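Local structure of DNA polymerase III subunit beta (Deinococcus radiodurans, 4TRT) at residues G172-F180 with G351-T359; M311-V320 with F335-F344. The protein probably tethers DNA polymerases and other proteins to DNA as a ring-shaped sliding clamp, a head-to-tail homodimer that encircles the duplex. All blocks are in the same frame, centred on the assembly; numbering follows the deposited sequence.

Overall arrangement
Both contacts lie on the same side of the chain's centre, with their own centres about 13 Å apart. Contact 1 pairs strand 175-181 with strand 353-357 and so joins the central domain to the last strand of the chain. Contact 2 lies beyond that strand, where strand 310-316 and the start of helix 317-324 pack on residues 335-344. Strands 353-357 and 342-346 are neighbours in one antiparallel sheet. Probable backbone hydrogen bonds join them, A342 N to M357 O at 2.8 Å and F344 N to A355 O at 2.9 Å. M357 of contact 1 also packs on F315 of contact 2. Along the chain, contact 2 is nested inside the loop closed by contact 1.

Contact 1 of 2, residues G172-F180 with G351-T359; sequences GYRVAIRDF and GGYMAVMVT. Unlike the reference sequence in segment 351-359: G351 (reference Arg), G352 (reference Arg), Y353 (reference Val), M354 (reference Tyr), A355 (reference Gly), V356 (reference Gly), M357 (reference His), V358 (reference Gly), T359 (reference His).
Strands 175-180 and 353-357 run antiparallel, their axes 4.7 Å apart at the closest and at 171°. V175 and V356 form one hydrogen-bonded pair, with V356 N to V175 O at 2.8 Å. I177 and M354 form the next, with I177 N to M354 O at 2.9 Å. A176 with A355 and R178 with Y353 are the non-hydrogen-bonded pairs between and beyond them. Past the last pair, D179 N still donates to G352 O.

V175 and V356 lie side by side on one face of the sheet, CB to CB 3.9 Å. On that face the end of I177 also comes near the M354 sulfur. This pairing joins the central-domain sheet to that of the C-terminal domain, giving one continuous antiparallel sheet across the two clamp domains. On the other face, A176 and Y353 pack on helix 130-140 (V140, S139), and A355 meets A323 of helix 317-324.

R178 crosses Y353 at about a right angle. Its CD lies 4.1 Å from Y353 CB, and that CB sits over one face of the guanidinium. CG is anti to the backbone N (chi1 -171°), and a bend at chi2 carries the head to G351 O. NE donates to this oxygen at 3.2 Å from above the carbonyl plane; NH2 adds a weak bond, and NH1 is held by S139. A leucine in place of R178 would probably leave G351 O without these donors and take from S139 the hydrogen bond to NH1.

The Y353 hydroxyl bonds to A323 O and the hydroxyl of Y142. D179 forms a salt bridge with R166. At the other end, V358 CG1 touches Y173 CB at 3.7 Å.

Contact 2 of 2, residues M311-V320 with F335-F344; sequences MSLAFNARHV and FSGSTSPAIF
L313 lays its CD1 methyl over one face of the F335 ring, a CH-pi contact 4.1 Å from the centroid and 18° off the ring normal. Its other methyl, CD2, comes to 3.6 Å from F335 CD1 and also touches the G337 carbonyl. M311 SD lies 5.2 Å from the F335 ring centroid, obliquely placed, a Met-aromatic contact; it also packs on F335 CB. With chi1 at -160° the M311 chain leads away from its backbone N, and chi3 turns CE against G337 CA.

F315 CZ meets the edge of the F335 ring, 4.0 Å from F335 CE1. F344 directs its edge at the face of F315 in a T-shaped pair, with the planes at 71°. A342 CB also touches F315 CZ. These residues belong to the clamp's C-terminal domain, where strand 310-316 packs on strand ends and a turn of another sheet, holding 330-335 and 342-346. F278 adds another edge-to-face ring to F315.

No direct hydrogen bond joins the two segments; one water links them, accepting from A314 N and donating to S338 O at 2.6 Å. S338 lies in the type I turn from G337 to S340, and its CB comes against S312 O. On the helix side, V320 CG1 rests 4.2 Å from F344 CE2. N316 is the N-cap of that helix, and its OD1 accepts weak bonds from R318 N and H319 N.

Contact 1 of 2, residues G172-F180 with G351-T359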
ATOM      1  N   GLY A 172     -19.850  10.438 -23.925  1.00 44.39           N
ATOM      2  CA  GLY A 172     -20.307  11.066 -25.178  1.00 45.53           C
ATOM      3  C   GLY A 172     -19.295  10.975 -26.315  1.00 44.98           C
ATOM      4  O   GLY A 172     -19.624  11.240 -27.481  1.00 46.50           O
ATOM      5  N   TYR A 173     -18.060  10.603 -25.981  1.00 44.48           N
ATOM      6  CA  TYR A 173     -16.966  10.535 -26.954  1.00 45.06           C
ATOM      7  C   TYR A 173     -16.332   9.145 -26.929  1.00 42.27           C
ATOM      8  O   TYR A 173     -16.447   8.397 -27.916  1.00 40.89           O
ATOM      9  CB  TYR A 173     -15.921  11.616 -26.658  1.00 46.55           C
ATOM     10  CG  TYR A 173     -16.480  13.017 -26.668  1.00 49.87           C
ATOM     11  CD1 TYR A 173     -17.062  13.568 -25.523  1.00 51.92           C
ATOM     12  CD2 TYR A 173     -16.425  13.800 -27.816  1.00 54.49           C
ATOM     13  CE1 TYR A 173     -17.577  14.858 -25.526  1.00 54.03           C
ATOM     14  CE2 TYR A 173     -16.942  15.089 -27.830  1.00 55.37           C
ATOM     15  CZ  TYR A 173     -17.517  15.610 -26.686  1.00 55.21           C
ATOM     16  OH  TYR A 173     -18.016  16.893 -26.701  1.00 57.56           O
ATOM     17  N   ARG A 174     -15.679   8.786 -25.820  1.00 39.30           N
ATOM     18  CA  ARG A 174     -15.249   7.389 -25.656  1.00 37.69           C
ATOM     19  C   ARG A 174     -16.398   6.525 -25.158  1.00 35.39           C
ATOM     20  O   ARG A 174     -17.301   7.000 -24.489  1.00 35.95           O
ATOM     21  CB  ARG A 174     -14.033   7.242 -24.750  1.00 38.65           C
ATOM     22  CG  ARG A 174     -14.239   7.648 -23.307  1.00 40.63           C
ATOM     23  CD  ARG A 174     -12.945   7.414 -22.564  1.00 42.22           C
ATOM     24  NE  ARG A 174     -12.967   7.838 -21.173  1.00 41.59           N
ATOM     25  CZ  ARG A 174     -12.046   7.482 -20.274  1.00 42.12           C
ATOM     26  NH1 ARG A 174     -11.041   6.683 -20.611  1.00 42.03           N
ATOM     27  NH2 ARG A 174     -12.134   7.909 -19.024  1.00 41.49           N
ATOM     28  N   VAL A 175     -16.323   5.235 -25.478  1.00 35.44           N
ATOM     29  CA  VAL A 175     -17.358   4.277 -25.155  1.00 34.17           C
ATOM     30  C   VAL A 175     -16.673   2.976 -24.750  1.00 33.85           C
ATOM     31  O   VAL A 175     -15.644   2.596 -25.331  1.00 33.47           O
ATOM     32  CB  VAL A 175     -18.260   3.973 -26.382  1.00 36.35           C
ATOM     33  CG1 VAL A 175     -19.490   3.202 -25.927  1.00 37.05           C
ATOM     34  CG2 VAL A 175     -18.660   5.255 -27.118  1.00 37.66           C
ATOM     35  N   ALA A 176     -17.246   2.298 -23.764  1.00 32.03           N
ATOM     36  CA  ALA A 176     -16.815   0.953 -23.387  1.00 32.34           C
ATOM     37  C   ALA A 176     -18.061   0.083 -23.346  1.00 33.02           C
ATOM     38  O   ALA A 176     -19.079   0.488 -22.778  1.00 33.06           O
ATOM     39  CB  ALA A 176     -16.133   0.971 -22.034  1.00 30.87           C
ATOM     40  N   ILE A 177     -17.954  -1.097 -23.952  1.00 33.69           N
ATOM     41  CA  ILE A 177     -19.051  -2.054 -24.096  1.00 35.39           C
ATOM     42  C   ILE A 177     -18.550  -3.438 -23.736  1.00 35.65           C
ATOM     43  O   ILE A 177     -17.440  -3.822 -24.114  1.00 35.20           O
ATOM     44  CB  ILE A 177     -19.534  -2.099 -25.564  1.00 37.32           C
ATOM     45  CG1 ILE A 177     -20.081  -0.736 -26.003  1.00 35.97           C
ATOM     46  CG2 ILE A 177     -20.570  -3.212 -25.802  1.00 39.72           C
ATOM     47  CD1 ILE A 177     -20.241  -0.627 -27.500  1.00 36.87           C
ATOM     48  N   ARG A 178     -19.344  -4.188 -22.972  1.00 35.07           N
ATOM     49  CA  ARG A 178     -19.115  -5.614 -22.842  1.00 36.42           C
ATOM     50  C   ARG A 178     -20.432  -6.382 -22.906  1.00 38.85           C
ATOM     51  O   ARG A 178     -21.363  -6.078 -22.158  1.00 37.09           O
ATOM     52  CB  ARG A 178     -18.368  -5.949 -21.557  1.00 37.60           C
ATOM     53  CG  ARG A 178     -17.925  -7.413 -21.522  1.00 41.17           C
ATOM     54  CD  ARG A 178     -16.534  -7.596 -20.953  1.00 42.30           C
ATOM     55  NE  ARG A 178     -16.026  -8.938 -21.230  1.00 43.91           N
ATOM     56  CZ  ARG A 178     -14.817  -9.371 -20.892  1.00 44.77           C
ATOM     57  NH1 ARG A 178     -13.958  -8.573 -20.273  1.00 44.11           N
ATOM     58  NH2 ARG A 178     -14.458 -10.612 -21.198  1.00 47.91           N
ATOM     59  N   ASP A 179     -20.493  -7.341 -23.823  1.00 42.15           N
ATOM     60  CA  ASP A 179     -21.608  -8.286 -23.969  1.00 45.77           C
ATOM     61  C   ASP A 179     -21.308  -9.496 -23.118  1.00 47.75           C
ATOM     62  O   ASP A 179     -20.153  -9.916 -23.032  1.00 49.60           O
ATOM     63  CB  ASP A 179     -21.755  -8.737 -25.434  1.00 47.57           C
ATOM     64  CG  ASP A 179     -22.317  -7.649 -26.329  1.00 48.97           C
ATOM     65  OD1 ASP A 179     -23.322  -7.013 -25.947  1.00 50.48           O
ATOM     66  OD2 ASP A 179     -21.752  -7.396 -27.411  1.00 51.79           O
ATOM     67  N   PHE A 180     -22.341 -10.056 -22.491  1.00 48.44           N
ATOM     68  CA  PHE A 180     -22.182 -11.238 -21.656  1.00 50.76           C
ATOM     69  C   PHE A 180     -23.461 -12.106 -21.647  1.00 52.38           C
ATOM     70  O   PHE A 180     -24.545 -11.601 -21.923  1.00 51.50           O
ATOM     71  CB  PHE A 180     -21.772 -10.808 -20.240  1.00 47.88           C
ATOM     72  CG  PHE A 180     -22.778  -9.927 -19.544  1.00 45.12           C
ATOM     73  CD1 PHE A 180     -22.829  -8.568 -19.795  1.00 44.02           C
ATOM     74  CD2 PHE A 180     -23.664 -10.463 -18.612  1.00 47.71           C
ATOM     75  CE1 PHE A 180     -23.754  -7.755 -19.152  1.00 43.73           C
ATOM     76  CE2 PHE A 180     -24.594  -9.656 -17.961  1.00 44.24           C
ATOM     77  CZ  PHE A 180     -24.636  -8.300 -18.229  1.00 43.44           C
ATOM     78  N   GLY A 351     -14.750 -12.553 -26.355  1.00 51.04           N
ATOM     79  CA  GLY A 351     -14.973 -12.209 -24.945  1.00 52.68           C
ATOM     80  C   GLY A 351     -16.058 -11.147 -24.785  1.00 50.74           C
ATOM     81  O   GLY A 351     -16.569 -10.963 -23.697  1.00 50.61           O
ATOM     82  N   GLY A 352     -16.383 -10.440 -25.873  1.00 45.57           N
ATOM     83  CA  GLY A 352     -17.495  -9.517 -25.915  1.00 45.78           C
ATOM     84  C   GLY A 352     -17.158  -8.060 -25.622  1.00 43.38           C
ATOM     85  O   GLY A 352     -18.072  -7.239 -25.537  1.00 45.98           O
ATOM     86  N   TYR A 353     -15.873  -7.735 -25.479  1.00 38.77           N
ATOM     87  CA  TYR A 353     -15.443  -6.367 -25.080  1.00 38.35           C
ATOM     88  C   TYR A 353     -15.053  -5.503 -26.249  1.00 37.54           C
ATOM     89  O   TYR A 353     -14.444  -5.970 -27.177  1.00 36.79           O
ATOM     90  CB  TYR A 353     -14.262  -6.407 -24.106  1.00 36.17           C
ATOM     91  CG  TYR A 353     -13.671  -5.041 -23.776  1.00 35.14           C
ATOM     92  CD1 TYR A 353     -14.315  -4.164 -22.903  1.00 35.92           C
ATOM     93  CD2 TYR A 353     -12.479  -4.622 -24.349  1.00 33.90           C
ATOM     94  CE1 TYR A 353     -13.761  -2.921 -22.600  1.00 35.11           C
ATOM     95  CE2 TYR A 353     -11.923  -3.379 -24.052  1.00 32.98           C
ATOM     96  CZ  TYR A 353     -12.575  -2.534 -23.181  1.00 32.67           C
ATOM     97  OH  TYR A 353     -12.020  -1.313 -22.878  1.00 33.60           O
ATOM     98  N   MET A 354     -15.365  -4.209 -26.170  1.00 37.28           N
ATOM     99  CA  MET A 354     -14.976  -3.265 -27.199  1.00 38.71           C
ATOM    100  C   MET A 354     -14.858  -1.872 -26.574  1.00 35.66           C
ATOM    101  O   MET A 354     -15.714  -1.484 -25.782  1.00 31.65           O
ATOM    102  CB  MET A 354     -16.070  -3.281 -28.257  1.00 44.11           C
ATOM    103  CG  MET A 354     -15.900  -2.359 -29.435  1.00 52.40           C
ATOM    104  SD  MET A 354     -17.484  -2.251 -30.306  1.00 55.79           S
ATOM    105  CE  MET A 354     -18.126  -3.905 -30.151  1.00 55.59           C
ATOM    106  N   ALA A 355     -13.810  -1.156 -26.948  1.00 33.55           N
ATOM    107  CA  ALA A 355     -13.604   0.233 -26.543  1.00 35.31           C
ATOM    108  C   ALA A 355     -13.604   1.099 -27.801  1.00 35.23           C
ATOM    109  O   ALA A 355     -12.999   0.733 -28.807  1.00 32.87           O
ATOM    110  CB  ALA A 355     -12.280   0.402 -25.812  1.00 33.07           C
ATOM    111  N   VAL A 356     -14.283   2.243 -27.732  1.00 35.98           N
ATOM    112  CA  VAL A 356     -14.186   3.256 -28.764  1.00 36.29           C
ATOM    113  C   VAL A 356     -13.419   4.422 -28.169  1.00 37.05           C
ATOM    114  O   VAL A 356     -13.752   4.905 -27.075  1.00 35.76           O
ATOM    115  CB  VAL A 356     -15.568   3.731 -29.251  1.00 37.60           C
ATOM    116  CG1 VAL A 356     -15.431   4.865 -30.283  1.00 37.86           C
ATOM    117  CG2 VAL A 356     -16.349   2.560 -29.826  1.00 39.79           C
ATOM    118  N   MET A 357     -12.385   4.837 -28.889  1.00 36.86           N
ATOM    119  CA  MET A 357     -11.499   5.925 -28.493  1.00 42.50           C
ATOM    120  C   MET A 357     -11.594   7.052 -29.497  1.00 40.76           C
ATOM    121  O   MET A 357     -11.601   6.797 -30.700  1.00 39.19           O
ATOM    122  CB  MET A 357     -10.058   5.432 -28.566  1.00 45.41           C
ATOM    123  CG  MET A 357      -9.634   4.524 -27.435  1.00 49.07           C
ATOM    124  SD  MET A 357      -8.668   5.356 -26.170  1.00 46.56           S
ATOM    125  CE  MET A 357      -7.919   6.802 -26.925  1.00 49.22           C
ATOM    126  N   VAL A 358     -11.619   8.285 -29.016  1.00 40.88           N
ATOM    127  CA  VAL A 358     -11.477   9.450 -29.868  1.00 39.70           C
ATOM    128  C   VAL A 358     -10.022   9.914 -29.901  1.00 38.83           C
ATOM    129  O   VAL A 358      -9.269   9.646 -28.971  1.00 36.34           O
ATOM    130  CB  VAL A 358     -12.387  10.598 -29.392  1.00 44.25           C
ATOM    131  CG1 VAL A 358     -13.846  10.122 -29.372  1.00 42.41           C
ATOM    132  CG2 VAL A 358     -11.953  11.140 -28.028  1.00 40.33           C
ATOM    133  N   THR A 359      -9.623  10.572 -30.994  1.00 40.83           N
ATOM    134  CA  THR A 359      -8.274  11.147 -31.108  1.00 39.45           C
ATOM    135  C   THR A 359      -8.226  12.516 -30.404  1.00 42.93           C
ATOM    136  O   THR A 359      -9.268  13.121 -30.156  1.00 42.29           O
ATOM    137  CB  THR A 359      -7.832  11.293 -32.591  1.00 40.37           C
ATOM    138  OG1 THR A 359      -8.779  12.074 -33.322  1.00 41.35           O
ATOM    139  CG2 THR A 359      -7.693   9.935 -33.255  1.00 37.67           C
TER

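Contact 2 of 2, residues M311-V320 with F335-F344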
ATOM      1  N   MET A 311      -0.422   5.429 -40.998  1.00 40.51           N
ATOM      2  CA  MET A 311      -1.297   6.359 -40.309  1.00 40.31           C
ATOM      3  C   MET A 311      -0.625   6.897 -39.056  1.00 40.51           C
ATOM      4  O   MET A 311       0.082   6.168 -38.349  1.00 37.66           O
ATOM      5  CB  MET A 311      -2.634   5.694 -39.939  1.00 38.92           C
ATOM      6  CG  MET A 311      -3.742   6.688 -39.660  1.00 40.44           C
ATOM      7  SD  MET A 311      -5.360   5.926 -39.362  1.00 40.47           S
ATOM      8  CE  MET A 311      -5.894   5.487 -41.018  1.00 40.41           C
ATOM      9  N   SER A 312      -0.866   8.179 -38.801  1.00 40.69           N
ATOM     10  CA  SER A 312      -0.385   8.854 -37.617  1.00 40.82           C
ATOM     11  C   SER A 312      -1.558   9.421 -36.828  1.00 40.10           C
ATOM     12  O   SER A 312      -2.365  10.194 -37.365  1.00 40.46           O
ATOM     13  CB  SER A 312       0.561   9.988 -37.996  1.00 44.39           C
ATOM     14  OG  SER A 312       1.146  10.500 -36.812  1.00 48.93           O
ATOM     15  N   LEU A 313      -1.657   9.022 -35.566  1.00 37.95           N
ATOM     16  CA  LEU A 313      -2.754   9.436 -34.699  1.00 38.21           C
ATOM     17  C   LEU A 313      -2.206   9.905 -33.354  1.00 38.73           C
ATOM     18  O   LEU A 313      -1.074   9.568 -32.990  1.00 39.32           O
ATOM     19  CB  LEU A 313      -3.732   8.278 -34.469  1.00 36.67           C
ATOM     20  CG  LEU A 313      -4.222   7.474 -35.676  1.00 37.22           C
ATOM     21  CD1 LEU A 313      -3.416   6.189 -35.827  1.00 35.70           C
ATOM     22  CD2 LEU A 313      -5.713   7.180 -35.574  1.00 35.64           C
ATOM     23  N   ALA A 314      -3.004  10.697 -32.643  1.00 37.06           N
ATOM     24  CA  ALA A 314      -2.666  11.177 -31.305  1.00 37.24           C
ATOM     25  C   ALA A 314      -3.797  10.832 -30.355  1.00 36.59           C
ATOM     26  O   ALA A 314      -4.967  11.120 -30.648  1.00 36.38           O
ATOM     27  CB  ALA A 314      -2.459  12.693 -31.324  1.00 38.02           C
ATOM     28  N   PHE A 315      -3.441  10.240 -29.217  1.00 36.43           N
ATOM     29  CA  PHE A 315      -4.385   9.816 -28.185  1.00 36.29           C
ATOM     30  C   PHE A 315      -3.952  10.270 -26.780  1.00 36.83           C
ATOM     31  O   PHE A 315      -2.765  10.424 -26.502  1.00 35.99           O
ATOM     32  CB  PHE A 315      -4.485   8.278 -28.142  1.00 35.39           C
ATOM     33  CG  PHE A 315      -5.097   7.652 -29.374  1.00 35.30           C
ATOM     34  CD1 PHE A 315      -6.450   7.766 -29.633  1.00 36.18           C
ATOM     35  CD2 PHE A 315      -4.319   6.938 -30.265  1.00 36.04           C
ATOM     36  CE1 PHE A 315      -7.015   7.185 -30.766  1.00 37.10           C
ATOM     37  CE2 PHE A 315      -4.872   6.360 -31.405  1.00 35.46           C
ATOM     38  CZ  PHE A 315      -6.223   6.475 -31.653  1.00 35.24           C
ATOM     39  N   ASN A 316      -4.931  10.418 -25.893  1.00 37.54           N
ATOM     40  CA  ASN A 316      -4.694  10.517 -24.446  1.00 39.00           C
ATOM     41  C   ASN A 316      -4.197   9.149 -23.959  1.00 38.89           C
ATOM     42  O   ASN A 316      -4.980   8.181 -23.912  1.00 36.21           O
ATOM     43  CB  ASN A 316      -6.015  10.921 -23.757  1.00 39.10           C
ATOM     44  CG  ASN A 316      -5.887  11.141 -22.259  1.00 39.49           C
ATOM     45  OD1 ASN A 316      -5.104  10.491 -21.558  1.00 40.93           O
ATOM     46  ND2 ASN A 316      -6.687  12.059 -21.758  1.00 41.20           N
ATOM     47  N   ALA A 317      -2.910   9.069 -23.592  1.00 37.48           N
ATOM     48  CA  ALA A 317      -2.316   7.793 -23.134  1.00 38.12           C
ATOM     49  C   ALA A 317      -3.063   7.143 -21.957  1.00 37.95           C
ATOM     50  O   ALA A 317      -3.150   5.912 -21.877  1.00 37.77           O
ATOM     51  CB  ALA A 317      -0.840   7.972 -22.769  1.00 35.65           C
ATOM     52  N   ARG A 318      -3.581   7.942 -21.044  1.00 39.14           N
ATOM     53  CA  ARG A 318      -4.330   7.398 -19.915  1.00 42.82           C
ATOM     54  C   ARG A 318      -5.609   6.711 -20.402  1.00 41.28           C
ATOM     55  O   ARG A 318      -5.965   5.630 -19.925  1.00 40.73           O
ATOM     56  CB  ARG A 318      -4.687   8.484 -18.878  1.00 47.21           C
ATOM     57  CG  ARG A 318      -5.550   7.927 -17.735  1.00 53.78           C
ATOM     58  CD  ARG A 318      -5.743   8.917 -16.596  1.00 61.63           C
ATOM     59  NE  ARG A 318      -4.483   9.360 -15.984  1.00 68.05           N
ATOM     60  CZ  ARG A 318      -3.760   8.664 -15.102  1.00 72.73           C
ATOM     61  NH1 ARG A 318      -4.137   7.449 -14.710  1.00 75.24           N
ATOM     62  NH2 ARG A 318      -2.634   9.185 -14.614  1.00 73.88           N
ATOM     63  N   HIS A 319      -6.298   7.343 -21.348  1.00 40.07           N
ATOM     64  CA  HIS A 319      -7.502   6.742 -21.947  1.00 39.63           C
ATOM     65  C   HIS A 319      -7.160   5.512 -22.744  1.00 36.91           C
ATOM     66  O   HIS A 319      -7.937   4.567 -22.788  1.00 36.20           O
ATOM     67  CB  HIS A 319      -8.284   7.772 -22.756  1.00 39.35           C
ATOM     68  CG  HIS A 319      -8.844   8.894 -21.892  1.00 40.55           C
ATOM     69  ND1 HIS A 319      -9.682   9.835 -22.364  1.00 39.80           N
ATOM     70  CD2 HIS A 319      -8.653   9.186 -20.532  1.00 41.90           C
ATOM     71  CE1 HIS A 319     -10.002  10.690 -21.370  1.00 42.06           C
ATOM     72  NE2 HIS A 319      -9.375  10.288 -20.248  1.00 42.59           N
ATOM     73  N   VAL A 320      -5.978   5.492 -23.347  1.00 36.14           N
ATOM     74  CA  VAL A 320      -5.509   4.316 -24.086  1.00 34.23           C
ATOM     75  C   VAL A 320      -5.364   3.138 -23.123  1.00 34.23           C
ATOM     76  O   VAL A 320      -5.849   2.035 -23.397  1.00 33.03           O
ATOM     77  CB  VAL A 320      -4.176   4.576 -24.834  1.00 32.65           C
ATOM     78  CG1 VAL A 320      -3.560   3.259 -25.283  1.00 31.34           C
ATOM     79  CG2 VAL A 320      -4.393   5.489 -26.038  1.00 32.64           C
ATOM     80  N   PHE A 335      -8.753   1.467 -37.011  1.00 32.27           N
ATOM     81  CA  PHE A 335      -8.673   2.906 -37.197  1.00 33.53           C
ATOM     82  C   PHE A 335      -9.538   3.342 -38.365  1.00 36.08           C
ATOM     83  O   PHE A 335      -9.524   2.701 -39.429  1.00 35.30           O
ATOM     84  CB  PHE A 335      -7.227   3.316 -37.464  1.00 33.51           C
ATOM     85  CG  PHE A 335      -6.297   2.981 -36.356  1.00 34.05           C
ATOM     86  CD1 PHE A 335      -6.389   3.636 -35.137  1.00 34.06           C
ATOM     87  CD2 PHE A 335      -5.325   1.999 -36.524  1.00 34.83           C
ATOM     88  CE1 PHE A 335      -5.510   3.344 -34.111  1.00 35.20           C
ATOM     89  CE2 PHE A 335      -4.460   1.686 -35.492  1.00 34.38           C
ATOM     90  CZ  PHE A 335      -4.550   2.369 -34.287  1.00 34.53           C
ATOM     91  N   SER A 336     -10.313   4.404 -38.160  1.00 35.23           N
ATOM     92  CA  SER A 336     -11.164   4.927 -39.211  1.00 37.49           C
ATOM     93  C   SER A 336     -10.499   6.097 -39.944  1.00 38.79           C
ATOM     94  O   SER A 336     -11.021   6.551 -40.946  1.00 39.66           O
ATOM     95  CB  SER A 336     -12.531   5.331 -38.660  1.00 38.08           C
ATOM     96  OG  SER A 336     -12.441   6.407 -37.739  1.00 38.10           O
ATOM     97  N   GLY A 337      -9.368   6.586 -39.434  1.00 38.61           N
ATOM     98  CA  GLY A 337      -8.736   7.796 -39.970  1.00 40.54           C
ATOM     99  C   GLY A 337      -7.865   8.480 -38.927  1.00 41.20           C
ATOM    100  O   GLY A 337      -7.987   8.210 -37.714  1.00 38.90           O
ATOM    101  N   SER A 338      -6.972   9.359 -39.378  1.00 38.63           N
ATOM    102  CA  SER A 338      -5.954   9.928 -38.476  1.00 40.71           C
ATOM    103  C   SER A 338      -6.550  10.794 -37.375  1.00 42.02           C
ATOM    104  O   SER A 338      -5.975  10.890 -36.295  1.00 43.74           O
ATOM    105  CB  SER A 338      -4.915  10.734 -39.244  1.00 41.18           C
ATOM    106  OG  SER A 338      -5.550  11.791 -39.901  1.00 45.30           O
ATOM    107  N   THR A 339      -7.717  11.390 -37.629  1.00 41.43           N
ATOM    108  CA  THR A 339      -8.375  12.224 -36.623  1.00 42.34           C
ATOM    109  C   THR A 339      -9.820  11.797 -36.339  1.00 42.48           C
ATOM    110  O   THR A 339     -10.615  12.606 -35.898  1.00 42.53           O
ATOM    111  CB  THR A 339      -8.348  13.712 -37.052  1.00 44.61           C
ATOM    112  OG1 THR A 339      -9.123  13.884 -38.245  1.00 43.79           O
ATOM    113  CG2 THR A 339      -6.894  14.158 -37.341  1.00 44.65           C
ATOM    114  N   SER A 340     -10.160  10.527 -36.560  1.00 39.53           N
ATOM    115  CA  SER A 340     -11.517  10.053 -36.285  1.00 40.36           C
ATOM    116  C   SER A 340     -11.456   8.819 -35.377  1.00 37.52           C
ATOM    117  O   SER A 340     -10.367   8.328 -35.071  1.00 34.57           O
ATOM    118  CB  SER A 340     -12.304   9.809 -37.587  1.00 43.97           C
ATOM    119  OG  SER A 340     -11.609   8.951 -38.456  1.00 47.47           O
ATOM    120  N   PRO A 341     -12.618   8.367 -34.870  1.00 36.94           N
ATOM    121  CA  PRO A 341     -12.494   7.430 -33.748  1.00 36.43           C
ATOM    122  C   PRO A 341     -11.934   6.047 -34.134  1.00 34.86           C
ATOM    123  O   PRO A 341     -11.962   5.643 -35.309  1.00 34.65           O
ATOM    124  CB  PRO A 341     -13.926   7.346 -33.198  1.00 38.30           C
ATOM    125  CG  PRO A 341     -14.589   8.624 -33.642  1.00 39.58           C
ATOM    126  CD  PRO A 341     -13.995   8.895 -34.998  1.00 40.26           C
ATOM    127  N   ALA A 342     -11.398   5.368 -33.136  1.00 33.37           N
ATOM    128  CA  ALA A 342     -10.807   4.044 -33.280  1.00 34.26           C
ATOM    129  C   ALA A 342     -11.513   3.050 -32.373  1.00 33.36           C
ATOM    130  O   ALA A 342     -12.105   3.437 -31.370  1.00 34.02           O
ATOM    131  CB  ALA A 342      -9.329   4.100 -32.930  1.00 32.32           C
ATOM    132  N   ILE A 343     -11.417   1.764 -32.712  1.00 34.84           N
ATOM    133  CA  ILE A 343     -11.933   0.687 -31.861  1.00 33.60           C
ATOM    134  C   ILE A 343     -10.745  -0.159 -31.401  1.00 34.80           C
ATOM    135  O   ILE A 343      -9.902  -0.534 -32.219  1.00 35.85           O
ATOM    136  CB  ILE A 343     -12.956  -0.194 -32.606  1.00 35.14           C
ATOM    137  CG1 ILE A 343     -14.196   0.615 -33.008  1.00 35.45           C
ATOM    138  CG2 ILE A 343     -13.376  -1.383 -31.757  1.00 32.09           C
ATOM    139  CD1 ILE A 343     -15.091  -0.126 -33.991  1.00 36.80           C
ATOM    140  N   PHE A 344     -10.662  -0.410 -30.088  1.00 33.89           N
ATOM    141  CA  PHE A 344      -9.713  -1.354 -29.519  1.00 35.05           C
ATOM    142  C   PHE A 344     -10.506  -2.537 -28.961  1.00 31.81           C
ATOM    143  O   PHE A 344     -11.502  -2.358 -28.260  1.00 32.58           O
ATOM    144  CB  PHE A 344      -8.876  -0.745 -28.385  1.00 35.51           C
ATOM    145  CG  PHE A 344      -8.048   0.459 -28.767  1.00 36.31           C
ATOM    146  CD1 PHE A 344      -7.862   0.847 -30.087  1.00 36.93           C
ATOM    147  CD2 PHE A 344      -7.380   1.163 -27.768  1.00 37.83           C
ATOM    148  CE1 PHE A 344      -7.094   1.945 -30.395  1.00 37.40           C
ATOM    149  CE2 PHE A 344      -6.581   2.247 -28.065  1.00 38.52           C
ATOM    150  CZ  PHE A 344      -6.454   2.653 -29.384  1.00 38.92           C
TER
HETATM  151  O   HOH W   1      -4.857  12.246 -34.339  1.00 36.35           O